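Local coordinates for amino acid ABC transporter, periplasmic amino acid-binding protein, putative (Streptococcus pneumoniae, PDB 4I62) that binds L-arginine in the cleft between its two lobes and probably delivers amino acids to an ABC transporter as its substrate-binding component, at residues 40-45 with 100-105. Numbering follows the deposited sequence.
Sequences KLVVAL and GKADLA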
ATOM      1  N   LYS A  40       1.631 -12.431  20.909  1.00 13.53           N
ATOM      2  CA  LYS A  40       1.347 -12.289  19.480  1.00 13.70           C
ATOM      3  C   LYS A  40       1.346 -10.820  19.093  1.00 12.70           C
ATOM      4  O   LYS A  40       1.148  -9.965  19.941  1.00 13.81           O
ATOM      5  CB  LYS A  40       0.042 -12.965  19.081  1.00 16.41           C
ATOM      6  CG  LYS A  40      -1.175 -12.368  19.690  1.00 20.38           C
ATOM      7  CD  LYS A  40      -2.359 -13.243  19.290  1.00 23.19           C
ATOM      8  CE  LYS A  40      -3.661 -12.668  19.765  1.00 26.89           C
ATOM      9  NZ  LYS A  40      -4.775 -13.582  19.361  1.00 26.05           N
ATOM     10  N   LEU A  41       1.646 -10.583  17.826  1.00 12.24           N
ATOM     11  CA  LEU A  41       1.711  -9.258  17.226  1.00 10.83           C
ATOM     12  C   LEU A  41       0.586  -9.207  16.195  1.00 11.64           C
ATOM     13  O   LEU A  41       0.597  -9.983  15.245  1.00 12.36           O
ATOM     14  CB  LEU A  41       3.063  -9.069  16.517  1.00 10.96           C
ATOM     15  CG  LEU A  41       3.255  -7.746  15.756  1.00 11.22           C
ATOM     16  CD1 LEU A  41       3.396  -6.588  16.720  1.00 12.00           C
ATOM     17  CD2 LEU A  41       4.450  -7.856  14.820  1.00 10.88           C
ATOM     18  N   VAL A  42      -0.377  -8.301  16.360  1.00 10.70           N
ATOM     19  CA  VAL A  42      -1.511  -8.201  15.440  1.00 10.73           C
ATOM     20  C   VAL A  42      -1.269  -7.091  14.431  1.00  9.56           C
ATOM     21  O   VAL A  42      -1.078  -5.937  14.807  1.00 10.48           O
ATOM     22  CB  VAL A  42      -2.826  -7.946  16.215  1.00 12.22           C
ATOM     23  CG1 VAL A  42      -3.998  -7.907  15.239  1.00 12.79           C
ATOM     24  CG2 VAL A  42      -3.088  -9.029  17.285  1.00 13.61           C
ATOM     25  N   VAL A  43      -1.222  -7.457  13.157  1.00  9.16           N
ATOM     26  CA  VAL A  43      -0.893  -6.517  12.074  1.00  8.11           C
ATOM     27  C   VAL A  43      -2.102  -6.325  11.163  1.00  8.79           C
ATOM     28  O   VAL A  43      -2.576  -7.270  10.532  1.00  9.55           O
ATOM     29  CB  VAL A  43       0.295  -7.064  11.263  1.00  9.06           C
ATOM     30  CG1 VAL A  43       0.596  -6.157  10.043  1.00  9.87           C
ATOM     31  CG2 VAL A  43       1.572  -7.169  12.137  1.00 10.42           C
ATOM     32  N   ALA A  44      -2.556  -5.090  11.100  1.00  8.27           N
ATOM     33  CA  ALA A  44      -3.658  -4.706  10.197  1.00  8.88           C
ATOM     34  C   ALA A  44      -3.136  -4.419   8.803  1.00  7.86           C
ATOM     35  O   ALA A  44      -2.112  -3.733   8.648  1.00  8.42           O
ATOM     36  CB  ALA A  44      -4.390  -3.493  10.742  1.00 10.01           C
ATOM     37  N   LEU A  45      -3.859  -4.889   7.791  1.00  8.05           N
ATOM     38  CA  LEU A  45      -3.451  -4.655   6.417  1.00  7.63           C
ATOM     39  C   LEU A  45      -4.625  -4.924   5.463  1.00  8.06           C
ATOM     40  O   LEU A  45      -5.584  -5.615   5.818  1.00  8.81           O
ATOM     41  CB  LEU A  45      -2.229  -5.482   6.021  1.00  8.51           C
ATOM     42  CG  LEU A  45      -2.429  -6.976   5.786  1.00 12.13           C
ATOM     43  CD1 LEU A  45      -1.121  -7.588   5.355  1.00 14.94           C
ATOM     44  CD2 LEU A  45      -3.060  -7.791   6.907  1.00 14.00           C
ATOM     45  N   GLY A 100      -6.643   0.377  19.119  1.00 17.58           N
ATOM     46  CA  GLY A 100      -6.039  -0.760  19.799  1.00 17.87           C
ATOM     47  C   GLY A 100      -6.445  -2.141  19.312  1.00 18.47           C
ATOM     48  O   GLY A 100      -6.022  -3.152  19.885  1.00 21.21           O
ATOM     49  N   LYS A 101      -7.235  -2.206  18.245  1.00 15.89           N
ATOM     50  CA  LYS A 101      -7.637  -3.488  17.678  1.00 17.21           C
ATOM     51  C   LYS A 101      -6.507  -4.195  16.912  1.00 16.10           C
ATOM     52  O   LYS A 101      -6.577  -5.403  16.656  1.00 18.18           O
ATOM     53  CB  LYS A 101      -8.849  -3.286  16.772  1.00 17.76           C
ATOM     54  CG  LYS A 101     -10.068  -2.748  17.498  1.00 24.91           C
ATOM     55  CD  LYS A 101     -11.098  -2.183  16.526  1.00 31.47           C
ATOM     56  CE  LYS A 101     -11.744  -3.262  15.680  1.00 34.99           C
ATOM     57  NZ  LYS A 101     -12.807  -2.683  14.788  1.00 38.16           N
ATOM     58  N   ALA A 102      -5.486  -3.436  16.523  1.00 13.39           N
ATOM     59  CA  ALA A 102      -4.266  -3.997  15.942  1.00 11.61           C
ATOM     60  C   ALA A 102      -3.079  -3.279  16.556  1.00 10.27           C
ATOM     61  O   ALA A 102      -3.209  -2.132  17.007  1.00 12.92           O
ATOM     62  CB  ALA A 102      -4.264  -3.845  14.424  1.00 12.50           C
ATOM     63  N   ASP A 103      -1.915  -3.927  16.569  1.00 10.95           N
ATOM     64  CA  ASP A 103      -0.700  -3.330  17.124  1.00 10.82           C
ATOM     65  C   ASP A 103       0.080  -2.484  16.115  1.00 10.95           C
ATOM     66  O   ASP A 103       0.675  -1.463  16.486  1.00 11.63           O
ATOM     67  CB  ASP A 103       0.213  -4.445  17.628  1.00 11.16           C
ATOM     68  CG  ASP A 103      -0.452  -5.274  18.700  1.00 14.26           C
ATOM     69  OD1 ASP A 103      -1.000  -4.670  19.652  1.00 17.07           O
ATOM     70  OD2 ASP A 103      -0.483  -6.525  18.590  1.00 14.47           O
ATOM     71  N   LEU A 104       0.105  -2.927  14.859  1.00  9.41           N
ATOM     72  CA  LEU A 104       0.838  -2.239  13.789  1.00  8.82           C
ATOM     73  C   LEU A 104      -0.042  -2.221  12.558  1.00  8.11           C
ATOM     74  O   LEU A 104      -0.817  -3.154  12.354  1.00  9.32           O
ATOM     75  CB  LEU A 104       2.143  -2.974  13.410  1.00  8.62           C
ATOM     76  CG  LEU A 104       3.176  -3.130  14.506  1.00  9.84           C
ATOM     77  CD1 LEU A 104       4.340  -3.977  13.993  1.00 10.69           C
ATOM     78  CD2 LEU A 104       3.669  -1.757  15.015  1.00 11.18           C
ATOM     79  N   ALA A 105       0.148  -1.198  11.733  1.00  7.44           N
ATOM     80  CA  ALA A 105      -0.325  -1.234  10.350  1.00  7.94           C
ATOM     81  C   ALA A 105       0.905  -1.396   9.474  1.00  7.05           C
ATOM     82  O   ALA A 105       1.781  -0.522   9.476  1.00  8.37           O
ATOM     83  CB  ALA A 105      -1.064   0.040   9.974  1.00  8.83           C
TER
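Ala44 and Ala102 press their methyls together, CB to CB 3.7 Å, on the tightly packed face that helix 90-98 covers through Val93. On the other face, Leu41 CD1 meets Leu104 CD1 at 3.9 Å, and Ile75 and Leu79 of helix 67-79 close over Leu41. Between these two apolar layers the backbones pair in parallel: Ala44 N donates to Leu104 O at 2.9 Å, and Val42 O accepts from both Asp103 N and Leu104 N. Strand 40-45 lies between 82-87 and 104-105, the 2-1-3 parallel start of the sheet in one lobe of the type II periplasmic-binding fold; helix 90-98 ends in a Schellman motif at Gly100 and the chain returns alongside 40-45. Pairing in regular strand form starts late, and before it a side chain stands in for backbone: Asp103, with CG beside its own N (chi1 -60°), lays OD2 2.9 Å from Val42 N. The nearly straight N-H (172°) meets OD2 on its anti side, 20° out of the carboxylate plane. Lys38 adds a salt bridge to the same oxygen. Val42 crosses Asp103 at about a right angle, CB 3.6 Å from OD2, whereas the exposed Lys101 extends its side chain off the contact.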